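Local structure of 2-hydroxyisobutanoyl-CoA mutase large subunit (Aquincola tertiaricarbonis, 4R3U) at residues A[78-83]-A[323-328]; A[137-142]-A[503-508]; A[155-160]-A[510-515]; A[265-270]-A[310-315]. The protein works with the small cobalamin-binding subunit to catalyse the interconversion of 2-hydroxyisobutyryl-CoA and (S)-3-hydroxybutyryl-CoA, itself supplying the substrate-binding part of the enzyme. All coordinates share one frame; numbering follows the deposited sequence.

Contact 1 (A[78-83]-A[323-328]); sequences GRYPFT and IMKERF
Lys325 leans over the ring of Tyr80, its aliphatic chain running across the phenol end and its ammonium group coming to rest above the ring. From the last turns of helix 306-327 the chain leaves with CG anti to the backbone N (chi1 -169°) and stays extended, which gives it the length to cross a six-membered ring. CB begins beside the hydroxyl end, 3.8 Å from CE1 of Tyr80. CG stands a little farther back from the hydroxyl. CD makes the closest approach, 3.4 Å from Tyr80 OH, and also lies over CZ. CE carries the chain on without a close contact of its own. NZ then comes in over the face, nearest CE2 and CD2 of Tyr80. It sits 4.1 Å from the ring centroid and 24° off the ring normal, a cation-pi contact displaced toward the rim.

The opposite face of Tyr80 is taken by its own neighbour: the peptide before Pro81 is cis, and CB of Pro81 packs over the centre of the ring. Tyr80 is held between a proline and a lysine, while its side rests on Ala321 and Lys322 earlier on the helix. Glu326 brings OE2 to 4.2 Å from Tyr80 OH, near but not bonded.

At this partly exposed edge of the barrel domain, a tyrosine and a lysine suit their places: each offers an apolar surface to pack and a polar end that can meet water. Farther back along the helix Arg317 hydrogen-bonds Thr83 O, but the segments themselves share no hydrogen bond and meet through dispersion and cation-pi attraction.

Contact 2 (A[137-142]-A[503-508]); sequences YDSDHP and ERQISR
Asp140 and Ile506 bring their CA atoms to 6.1 Å where the type I turn from Asp138 to His141 lays its outer corner against helix 501-515. Ile506 supplies the apolar part. Its CD1 lies 3.4 Å from the carbonyl O of Ser139 and also touches CB of that serine, while CG2 meets CB of Asp140 at 3.7 Å. CD1 lies against both turn residues and CG2 adds a second contact to Asp140, so the branched isoleucine covers the corner of the turn.

Gln505 enters beside Ser139. Its CG, anti to the backbone N (chi1 -179°), comes 3.1 Å from Ser139 OG, and the bend at chi2 (64°) then carries the amide on past it. Neither polar end is spent on the other: Ser139 OG is hydrogen-bonded to Asp156, and NE2 of Gln505 to the carboxylates of Asp160 and Asp156. Asp140 places its carboxylate between its backbone N and carbonyl carbon (chi1 61°), from where OD2 forms a salt bridge with Arg513, farther along the same helix.

Through this turn the loop after helix 131-135 packs on helix 501-515, with helix 158-164 beginning close by and Met553 of helix 553-564 packing against Asp138.

Contact 3 (A[155-160]-A[510-515]); sequences IDTLAD and RRVRAE
A capping box closes the N terminus of helix 158-164, and its N-cap residue Thr157 and, two residues on, Ala159 receive Val512 from helix 501-515. Val512 points its isopropyl group straight at them. CG1, anti to the backbone N (chi1 169°), meets the methyl CG2 of Thr157 tip to tip at 3.7 Å. The other branch, CG2, lies 3.8 Å from CB of Ala159. A short, branched residue fits here because one methyl lies mainly on Thr157 and the other mainly on Ala159, and the small alanine lets the helix come near. Arg511 closes the outer side: its chain bends at chi3, and NH2 brings the edge of the guanidinium group to the methyl of Ala159. The charge of Arg511 is partnered by Glu515 one turn on, whose OE2 stands 2.9 Å from Arg511 NH1 but well out of the guanidinium plane, a purely electrostatic pairing.

Thr157 can show its methyl to Val512 because its hydroxyl is turned between the backbone N and the carbonyl carbon (chi1 65°), toward the helix start. There OG1 accepts a weak bond from Asp160 N, at 3.4 Å. In return, OD2 of Asp160 takes the N-H of Thr157 from above the carboxylate plane. Asp156 N meets Asp160 OD2 at 2.6 Å, nearly along the C-O bond. OD1 forms a salt bridge with Arg508, so the same carboxylate caps one helix and ties it to helix 501-515.

Reciprocal bonds between the N-cap residue and the third residue of the helix define the capping box, a characteristic way for a helix to begin; here its threonine doubles as a packing surface.

Contact 4 (A[265-270]-A[310-315]); sequences LQEAAF and VAKFRA
Lys312 and Glu267 form a buried salt bridge between helices 306-327 and 264-283. NZ of Lys312 donates to OE1 of Glu267 over 2.8 Å, approaching from 36° above the carboxylate plane. The ammonium group has further acceptors in the carboxylate of Glu309, one turn earlier on its own helix, and the carbonyl O of Val301. The second oxygen of Glu267, OE2, accepts from the backbone N of Val301. Both side chains are thereby fastened to strand 298-302, the strand that lies between the two helices in the chain.

The two side chains meet at about a right angle. Glu267 runs out extended, whereas Lys312 bends at chi3 (80°), which turns CE and NZ toward the acid rather than onward. CE of Lys312 consequently comes 3.5 Å from OE1 of Glu267.

Outward from the charges the contact becomes apolar and light. CB of Ala268 touches CG of Lys312 at 4.2 Å, and the CA atoms of these two residues are 7.1 Å apart. An alanine probably suits this place, its small methyl taking little room beside the lysine chain. Beyond the pair, Phe313 stacks on Phe340, and Phe300 of strand 298-302 packs against both Glu267 and Phe313.

This charged pair lies inside the TIM-barrel domain, the side chain of Glu267 about 8 Å from that of the substrate-binding His256. A buried charged pair is costly unless its groups are well partnered; here the ammonium group has two carboxylates and a carbonyl, and OE2 of Glu267 a peptide N-H, which probably keeps the lysine protonated.

Following the chain from the N terminus, 78-83 opens the first loop, which contact 1 closes at 323-328. Before that closure, 137-142 and 155-160 have already set out toward their partners beyond residue 500, so contacts 2 and 3 both cross contact 1, and they cross each other as well. Contact 4, between 265-270 and 310-315, is the most local and falls within all three loops. Contacts 1 and 4 share helix 306-327, and Thr83 O packs on Arg314 CG. On the opposite side of the chain's centre, contacts 2 and 3 share helix 501-515, joining this late helix to the connection between strands 125-128 and 175-178.

Contact 1 (A[78-83]-A[323-328])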
# COMPACT_ATOMS: atom_id res chain seq x y z
N GLY A 78 -21.55 -15.00 -5.06
CA GLY A 78 -22.82 -14.88 -5.76
C GLY A 78 -23.81 -16.00 -5.46
O GLY A 78 -24.84 -16.13 -6.15
N ARG A 79 -23.51 -16.80 -4.41
CA ARG A 79 -24.32 -17.89 -3.89
C ARG A 79 -24.39 -17.73 -2.39
O ARG A 79 -23.40 -17.35 -1.78
CB ARG A 79 -23.72 -19.26 -4.23
CG ARG A 79 -24.77 -20.34 -4.47
CD ARG A 79 -24.11 -21.56 -5.08
NE ARG A 79 -24.96 -22.76 -5.02
CZ ARG A 79 -25.30 -23.51 -6.07
NH1 ARG A 79 -24.91 -23.17 -7.30
NH2 ARG A 79 -26.05 -24.58 -5.91
N TYR A 80 -25.58 -17.99 -1.81
CA TYR A 80 -25.89 -17.88 -0.38
C TYR A 80 -24.91 -18.68 0.50
O TYR A 80 -24.58 -19.80 0.11
CB TYR A 80 -27.35 -18.35 -0.16
CG TYR A 80 -27.83 -18.26 1.28
CD1 TYR A 80 -28.46 -17.11 1.76
CD2 TYR A 80 -27.69 -19.34 2.15
CE1 TYR A 80 -28.93 -17.04 3.07
CE2 TYR A 80 -28.13 -19.27 3.47
CZ TYR A 80 -28.76 -18.12 3.92
OH TYR A 80 -29.22 -18.08 5.21
N PRO A 81 -24.44 -18.16 1.68
CA PRO A 81 -24.72 -16.86 2.30
C PRO A 81 -23.87 -15.68 1.83
O PRO A 81 -23.80 -14.67 2.55
CB PRO A 81 -24.56 -17.17 3.80
CG PRO A 81 -23.47 -18.19 3.84
CD PRO A 81 -23.51 -18.94 2.52
N PHE A 82 -23.26 -15.78 0.63
CA PHE A 82 -22.47 -14.71 -0.01
C PHE A 82 -21.23 -14.22 0.74
O PHE A 82 -20.75 -13.13 0.47
CB PHE A 82 -23.35 -13.50 -0.46
CG PHE A 82 -24.63 -13.85 -1.17
CD1 PHE A 82 -24.67 -14.00 -2.55
CD2 PHE A 82 -25.82 -14.02 -0.46
CE1 PHE A 82 -25.85 -14.30 -3.20
CE2 PHE A 82 -26.99 -14.36 -1.11
CZ PHE A 82 -27.01 -14.48 -2.48
N THR A 83 -20.67 -15.05 1.62
CA THR A 83 -19.44 -14.72 2.36
C THR A 83 -18.32 -14.26 1.38
O THR A 83 -17.64 -13.25 1.63
CB THR A 83 -19.03 -15.97 3.14
OG1 THR A 83 -20.18 -16.48 3.82
CG2 THR A 83 -17.81 -15.75 4.08
N ILE A 323 -30.00 -13.19 8.11
CA ILE A 323 -31.07 -12.34 8.67
C ILE A 323 -32.22 -12.23 7.67
O ILE A 323 -33.37 -12.47 8.04
CB ILE A 323 -30.51 -10.94 9.08
CG1 ILE A 323 -29.56 -11.04 10.30
CG2 ILE A 323 -31.62 -9.93 9.34
CD1 ILE A 323 -28.61 -9.74 10.47
N MET A 324 -31.90 -11.86 6.42
CA MET A 324 -32.87 -11.70 5.33
C MET A 324 -33.63 -12.99 5.02
O MET A 324 -34.87 -12.96 4.94
CB MET A 324 -32.17 -11.10 4.08
CG MET A 324 -31.58 -9.71 4.33
SD MET A 324 -32.64 -8.49 5.20
CE MET A 324 -33.65 -8.00 3.91
N LYS A 325 -32.92 -14.12 4.93
CA LYS A 325 -33.53 -15.43 4.70
C LYS A 325 -34.29 -15.93 5.90
O LYS A 325 -35.49 -16.22 5.78
CB LYS A 325 -32.48 -16.48 4.26
CG LYS A 325 -33.11 -17.78 3.75
CD LYS A 325 -32.18 -18.98 3.84
CE LYS A 325 -32.53 -19.99 2.80
NZ LYS A 325 -31.38 -20.89 2.51
N GLU A 326 -33.60 -16.10 7.05
CA GLU A 326 -34.19 -16.69 8.26
C GLU A 326 -35.15 -15.82 9.02
O GLU A 326 -36.21 -16.31 9.41
CB GLU A 326 -33.13 -17.30 9.18
CG GLU A 326 -32.26 -18.38 8.54
CD GLU A 326 -32.87 -19.67 7.99
OE1 GLU A 326 -33.87 -20.16 8.57
OE2 GLU A 326 -32.29 -20.23 7.03
N ARG A 327 -34.80 -14.54 9.23
CA ARG A 327 -35.63 -13.62 10.00
C ARG A 327 -36.71 -12.93 9.15
O ARG A 327 -37.81 -12.71 9.64
CB ARG A 327 -34.75 -12.60 10.74
CG ARG A 327 -35.50 -11.72 11.74
CD ARG A 327 -34.78 -10.40 11.96
NE ARG A 327 -35.52 -9.59 12.91
CZ ARG A 327 -35.14 -9.39 14.17
NH1 ARG A 327 -35.88 -8.66 14.98
NH2 ARG A 327 -33.97 -9.85 14.59
N PHE A 328 -36.39 -12.54 7.92
CA PHE A 328 -37.40 -11.84 7.13
C PHE A 328 -38.16 -12.71 6.14
O PHE A 328 -39.20 -12.27 5.63
CB PHE A 328 -36.85 -10.53 6.54
CG PHE A 328 -36.44 -9.55 7.62
CD1 PHE A 328 -37.39 -9.01 8.50
CD2 PHE A 328 -35.11 -9.20 7.80
CE1 PHE A 328 -37.00 -8.12 9.52
CE2 PHE A 328 -34.72 -8.29 8.81
CZ PHE A 328 -35.67 -7.76 9.66

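Contact 2 (A[137-142]-A[503-508])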
# COMPACT_ATOMS: atom_id res chain seq x y z
N TYR A 137 -31.19 23.60 6.01
CA TYR A 137 -31.30 25.05 5.91
C TYR A 137 -30.92 25.57 4.55
O TYR A 137 -30.03 25.02 3.87
CB TYR A 137 -30.39 25.75 6.94
CG TYR A 137 -30.70 25.45 8.39
CD1 TYR A 137 -31.84 25.97 8.99
CD2 TYR A 137 -29.82 24.72 9.18
CE1 TYR A 137 -32.12 25.73 10.34
CE2 TYR A 137 -30.09 24.44 10.51
CZ TYR A 137 -31.24 24.97 11.10
OH TYR A 137 -31.50 24.72 12.43
N ASP A 138 -31.56 26.68 4.16
CA ASP A 138 -31.19 27.39 2.95
C ASP A 138 -29.94 28.20 3.30
O ASP A 138 -29.71 28.50 4.47
CB ASP A 138 -32.31 28.34 2.52
CG ASP A 138 -33.50 27.66 1.92
OD1 ASP A 138 -33.38 26.47 1.55
OD2 ASP A 138 -34.56 28.31 1.81
N SER A 139 -29.15 28.55 2.29
CA SER A 139 -27.91 29.32 2.44
C SER A 139 -28.01 30.68 3.17
O SER A 139 -27.03 31.12 3.77
CB SER A 139 -27.25 29.48 1.08
OG SER A 139 -27.03 28.19 0.55
N ASP A 140 -29.20 31.33 3.16
CA ASP A 140 -29.44 32.63 3.79
C ASP A 140 -30.09 32.56 5.16
O ASP A 140 -30.40 33.61 5.75
CB ASP A 140 -30.20 33.58 2.85
CG ASP A 140 -31.58 33.12 2.41
OD1 ASP A 140 -31.86 31.89 2.51
OD2 ASP A 140 -32.36 33.97 1.93
N HIS A 141 -30.30 31.34 5.69
CA HIS A 141 -30.86 31.16 7.03
C HIS A 141 -29.79 31.63 8.06
O HIS A 141 -28.59 31.43 7.82
CB HIS A 141 -31.22 29.69 7.26
CG HIS A 141 -31.92 29.44 8.57
ND1 HIS A 141 -31.21 29.33 9.76
CD2 HIS A 141 -33.24 29.31 8.83
CE1 HIS A 141 -32.13 29.15 10.70
NE2 HIS A 141 -33.35 29.10 10.19
N PRO A 142 -30.19 32.26 9.22
CA PRO A 142 -29.19 32.69 10.22
C PRO A 142 -28.24 31.60 10.70
O PRO A 142 -27.08 31.89 10.99
CB PRO A 142 -30.05 33.22 11.37
CG PRO A 142 -31.30 33.65 10.71
CD PRO A 142 -31.56 32.64 9.65
N GLU A 503 -22.50 35.00 -1.33
CA GLU A 503 -23.10 35.99 -2.22
C GLU A 503 -23.69 35.34 -3.49
O GLU A 503 -24.86 35.58 -3.81
CB GLU A 503 -22.04 37.06 -2.57
CG GLU A 503 -22.53 38.23 -3.42
CD GLU A 503 -22.23 38.11 -4.91
OE1 GLU A 503 -21.09 37.74 -5.27
OE2 GLU A 503 -23.15 38.39 -5.72
N ARG A 504 -22.89 34.49 -4.17
CA ARG A 504 -23.25 33.79 -5.40
C ARG A 504 -24.46 32.84 -5.23
O ARG A 504 -25.38 32.84 -6.05
CB ARG A 504 -22.03 33.03 -5.95
CG ARG A 504 -21.01 33.92 -6.65
CD ARG A 504 -19.99 33.12 -7.49
NE ARG A 504 -19.04 32.35 -6.68
CZ ARG A 504 -19.08 31.04 -6.47
NH1 ARG A 504 -19.98 30.29 -7.08
NH2 ARG A 504 -18.18 30.46 -5.68
N GLN A 505 -24.45 32.07 -4.14
CA GLN A 505 -25.47 31.10 -3.78
C GLN A 505 -26.80 31.75 -3.40
O GLN A 505 -27.83 31.34 -3.95
CB GLN A 505 -24.94 30.15 -2.68
CG GLN A 505 -25.89 29.07 -2.23
CD GLN A 505 -26.28 28.05 -3.26
OE1 GLN A 505 -25.51 27.70 -4.17
NE2 GLN A 505 -27.46 27.49 -3.08
N ILE A 506 -26.79 32.79 -2.52
CA ILE A 506 -28.01 33.52 -2.11
C ILE A 506 -28.69 34.16 -3.32
O ILE A 506 -29.92 34.06 -3.46
CB ILE A 506 -27.76 34.56 -0.98
CG1 ILE A 506 -26.69 34.15 0.08
CG2 ILE A 506 -29.06 35.08 -0.34
CD1 ILE A 506 -26.95 33.07 0.98
N SER A 507 -27.89 34.76 -4.22
CA SER A 507 -28.34 35.40 -5.46
C SER A 507 -29.29 34.50 -6.22
O SER A 507 -30.37 34.96 -6.60
CB SER A 507 -27.14 35.74 -6.34
OG SER A 507 -26.34 36.75 -5.75
N ARG A 508 -28.90 33.21 -6.42
CA ARG A 508 -29.70 32.20 -7.11
C ARG A 508 -30.93 31.78 -6.32
O ARG A 508 -32.01 31.69 -6.92
CB ARG A 508 -28.85 30.97 -7.46
CG ARG A 508 -29.61 29.87 -8.21
CD ARG A 508 -28.73 29.15 -9.20
NE ARG A 508 -27.67 28.43 -8.50
CZ ARG A 508 -26.50 28.13 -9.04
NH1 ARG A 508 -25.57 27.51 -8.31
NH2 ARG A 508 -26.23 28.47 -10.29

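Contact 3 (A[155-160]-A[510-515])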
# COMPACT_ATOMS: atom_id res chain seq x y z
N ILE A 155 -26.80 23.15 -1.76
CA ILE A 155 -27.97 22.86 -2.56
C ILE A 155 -29.19 23.42 -1.80
O ILE A 155 -29.49 22.98 -0.69
CB ILE A 155 -28.15 21.38 -3.06
CG1 ILE A 155 -26.86 20.80 -3.72
CG2 ILE A 155 -29.39 21.25 -4.01
CD1 ILE A 155 -26.52 21.29 -5.15
N ASP A 156 -29.87 24.42 -2.40
CA ASP A 156 -31.07 25.03 -1.80
C ASP A 156 -32.25 24.77 -2.67
O ASP A 156 -33.34 24.57 -2.15
CB ASP A 156 -30.92 26.56 -1.59
CG ASP A 156 -29.82 26.99 -0.63
OD1 ASP A 156 -29.42 26.18 0.20
OD2 ASP A 156 -29.37 28.13 -0.73
N THR A 157 -32.02 24.75 -3.99
CA THR A 157 -33.01 24.64 -5.08
C THR A 157 -32.61 23.59 -6.16
O THR A 157 -31.45 23.18 -6.24
CB THR A 157 -33.16 26.03 -5.75
OG1 THR A 157 -31.92 26.39 -6.37
CG2 THR A 157 -33.55 27.13 -4.77
N LEU A 158 -33.57 23.19 -6.99
CA LEU A 158 -33.38 22.28 -8.11
C LEU A 158 -32.43 22.95 -9.13
O LEU A 158 -31.60 22.26 -9.75
CB LEU A 158 -34.73 21.95 -8.74
CG LEU A 158 -34.79 21.30 -10.13
CD1 LEU A 158 -34.10 19.93 -10.14
CD2 LEU A 158 -36.24 21.16 -10.57
N ALA A 159 -32.51 24.30 -9.24
CA ALA A 159 -31.65 25.14 -10.07
C ALA A 159 -30.16 24.88 -9.76
O ALA A 159 -29.37 24.80 -10.69
CB ALA A 159 -31.98 26.60 -9.84
N ASP A 160 -29.80 24.71 -8.46
CA ASP A 160 -28.43 24.44 -8.01
C ASP A 160 -28.01 23.04 -8.45
O ASP A 160 -26.81 22.81 -8.72
CB ASP A 160 -28.32 24.48 -6.48
CG ASP A 160 -28.67 25.76 -5.75
OD1 ASP A 160 -28.56 26.84 -6.37
OD2 ASP A 160 -28.95 25.68 -4.54
N ARG A 510 -32.56 33.52 -4.00
CA ARG A 510 -33.44 34.70 -4.00
C ARG A 510 -34.22 34.82 -5.31
O ARG A 510 -35.41 35.18 -5.29
CB ARG A 510 -32.65 36.01 -3.75
CG ARG A 510 -32.19 36.23 -2.31
CD ARG A 510 -31.63 37.63 -2.11
NE ARG A 510 -31.00 37.78 -0.79
CZ ARG A 510 -30.22 38.81 -0.44
NH1 ARG A 510 -29.93 39.77 -1.31
NH2 ARG A 510 -29.70 38.86 0.79
N ARG A 511 -33.54 34.53 -6.44
CA ARG A 511 -34.04 34.58 -7.80
C ARG A 511 -35.11 33.50 -7.99
O ARG A 511 -36.21 33.81 -8.48
CB ARG A 511 -32.88 34.38 -8.80
CG ARG A 511 -33.21 34.70 -10.25
CD ARG A 511 -32.32 33.98 -11.25
NE ARG A 511 -32.15 32.54 -10.99
CZ ARG A 511 -32.50 31.57 -11.82
NH1 ARG A 511 -33.06 31.86 -12.99
NH2 ARG A 511 -32.31 30.30 -11.49
N VAL A 512 -34.82 32.26 -7.58
CA VAL A 512 -35.73 31.10 -7.66
C VAL A 512 -37.05 31.42 -6.94
O VAL A 512 -38.12 31.21 -7.52
CB VAL A 512 -35.05 29.78 -7.16
CG1 VAL A 512 -36.06 28.64 -6.99
CG2 VAL A 512 -33.90 29.37 -8.09
N ARG A 513 -36.95 31.97 -5.70
CA ARG A 513 -38.10 32.40 -4.90
C ARG A 513 -38.88 33.53 -5.58
O ARG A 513 -40.11 33.56 -5.50
CB ARG A 513 -37.65 32.88 -3.51
CG ARG A 513 -37.10 31.81 -2.60
CD ARG A 513 -36.62 32.49 -1.34
NE ARG A 513 -35.99 31.59 -0.38
CZ ARG A 513 -34.89 31.88 0.30
NH1 ARG A 513 -34.25 33.03 0.08
NH2 ARG A 513 -34.39 31.02 1.17
N ALA A 514 -38.16 34.48 -6.23
CA ALA A 514 -38.79 35.63 -6.92
C ALA A 514 -39.57 35.21 -8.19
O ALA A 514 -40.73 35.60 -8.34
CB ALA A 514 -37.73 36.67 -7.27
N GLU A 515 -38.95 34.38 -9.06
CA GLU A 515 -39.46 33.86 -10.33
C GLU A 515 -40.63 32.88 -10.21
O GLU A 515 -41.39 32.73 -11.17
CB GLU A 515 -38.32 33.17 -11.11
CG GLU A 515 -37.46 34.11 -11.94
CD GLU A 515 -36.22 33.53 -12.60
OE1 GLU A 515 -35.57 34.26 -13.38
OE2 GLU A 515 -35.87 32.36 -12.31

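Contact 4 (A[265-270]-A[310-315])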
# COMPACT_ATOMS: atom_id res chain seq x y z
N LEU A 265 -16.60 -4.37 15.45
CA LEU A 265 -17.74 -5.16 15.91
C LEU A 265 -18.96 -4.27 16.15
O LEU A 265 -20.07 -4.65 15.77
CB LEU A 265 -17.41 -5.97 17.18
CG LEU A 265 -18.56 -6.86 17.75
CD1 LEU A 265 -19.03 -7.89 16.71
CD2 LEU A 265 -18.15 -7.51 19.04
N GLN A 266 -18.77 -3.10 16.76
CA GLN A 266 -19.86 -2.13 17.00
C GLN A 266 -20.34 -1.59 15.65
O GLN A 266 -21.54 -1.52 15.41
CB GLN A 266 -19.41 -1.00 17.92
CG GLN A 266 -19.24 -1.43 19.38
CD GLN A 266 -18.28 -0.55 20.14
OE1 GLN A 266 -17.68 0.38 19.62
NE2 GLN A 266 -18.06 -0.87 21.39
N GLU A 267 -19.41 -1.33 14.74
CA GLU A 267 -19.72 -0.87 13.40
C GLU A 267 -20.66 -1.86 12.69
O GLU A 267 -21.79 -1.49 12.33
CB GLU A 267 -18.44 -0.67 12.59
CG GLU A 267 -18.77 -0.33 11.15
CD GLU A 267 -17.64 -0.35 10.15
OE1 GLU A 267 -16.52 -0.77 10.51
OE2 GLU A 267 -17.89 0.04 8.98
N ALA A 268 -20.19 -3.10 12.52
CA ALA A 268 -20.92 -4.20 11.88
C ALA A 268 -22.28 -4.45 12.53
O ALA A 268 -23.31 -4.41 11.85
CB ALA A 268 -20.07 -5.48 11.89
N ALA A 269 -22.29 -4.70 13.84
CA ALA A 269 -23.51 -5.00 14.60
C ALA A 269 -24.52 -3.88 14.68
O ALA A 269 -25.70 -4.15 14.53
CB ALA A 269 -23.16 -5.51 15.98
N PHE A 270 -24.08 -2.62 14.91
CA PHE A 270 -25.02 -1.48 15.01
C PHE A 270 -25.66 -1.13 13.66
O PHE A 270 -26.81 -0.69 13.65
CB PHE A 270 -24.37 -0.27 15.70
CG PHE A 270 -23.81 -0.47 17.10
CD1 PHE A 270 -24.07 -1.64 17.81
CD2 PHE A 270 -23.07 0.52 17.72
CE1 PHE A 270 -23.58 -1.82 19.10
CE2 PHE A 270 -22.61 0.35 19.03
CZ PHE A 270 -22.85 -0.82 19.70
N VAL A 310 -11.19 -7.30 6.52
CA VAL A 310 -11.61 -8.29 5.53
C VAL A 310 -12.59 -9.30 6.18
O VAL A 310 -13.65 -9.59 5.61
CB VAL A 310 -10.38 -9.00 4.89
CG1 VAL A 310 -10.81 -10.10 3.93
CG2 VAL A 310 -9.46 -8.00 4.18
N ALA A 311 -12.25 -9.80 7.37
CA ALA A 311 -13.07 -10.74 8.13
C ALA A 311 -14.45 -10.12 8.42
O ALA A 311 -15.47 -10.80 8.30
CB ALA A 311 -12.37 -11.07 9.44
N LYS A 312 -14.45 -8.82 8.80
CA LYS A 312 -15.63 -8.03 9.12
C LYS A 312 -16.56 -7.93 7.91
O LYS A 312 -17.76 -8.10 8.07
CB LYS A 312 -15.16 -6.64 9.59
CG LYS A 312 -16.26 -5.70 10.11
CD LYS A 312 -15.80 -4.24 10.05
CE LYS A 312 -15.95 -3.68 8.65
NZ LYS A 312 -15.28 -2.37 8.51
N PHE A 313 -16.00 -7.65 6.71
CA PHE A 313 -16.78 -7.51 5.47
C PHE A 313 -17.46 -8.82 5.08
O PHE A 313 -18.64 -8.81 4.70
CB PHE A 313 -15.90 -6.99 4.33
CG PHE A 313 -15.25 -5.63 4.50
CD1 PHE A 313 -15.99 -4.53 4.92
CD2 PHE A 313 -13.91 -5.43 4.15
CE1 PHE A 313 -15.40 -3.26 5.02
CE2 PHE A 313 -13.31 -4.18 4.28
CZ PHE A 313 -14.06 -3.10 4.69
N ARG A 314 -16.74 -9.95 5.20
CA ARG A 314 -17.22 -11.30 4.89
C ARG A 314 -18.25 -11.73 5.91
O ARG A 314 -19.31 -12.26 5.53
CB ARG A 314 -16.06 -12.29 4.77
CG ARG A 314 -15.09 -11.93 3.65
CD ARG A 314 -13.78 -12.68 3.73
NE ARG A 314 -13.84 -13.95 3.01
CZ ARG A 314 -14.01 -15.14 3.58
NH1 ARG A 314 -14.14 -15.24 4.90
NH2 ARG A 314 -14.04 -16.24 2.83
N ALA A 315 -18.00 -11.43 7.20
CA ALA A 315 -18.95 -11.70 8.29
C ALA A 315 -20.25 -10.92 8.09
O ALA A 315 -21.32 -11.49 8.26
CB ALA A 315 -18.34 -11.34 9.64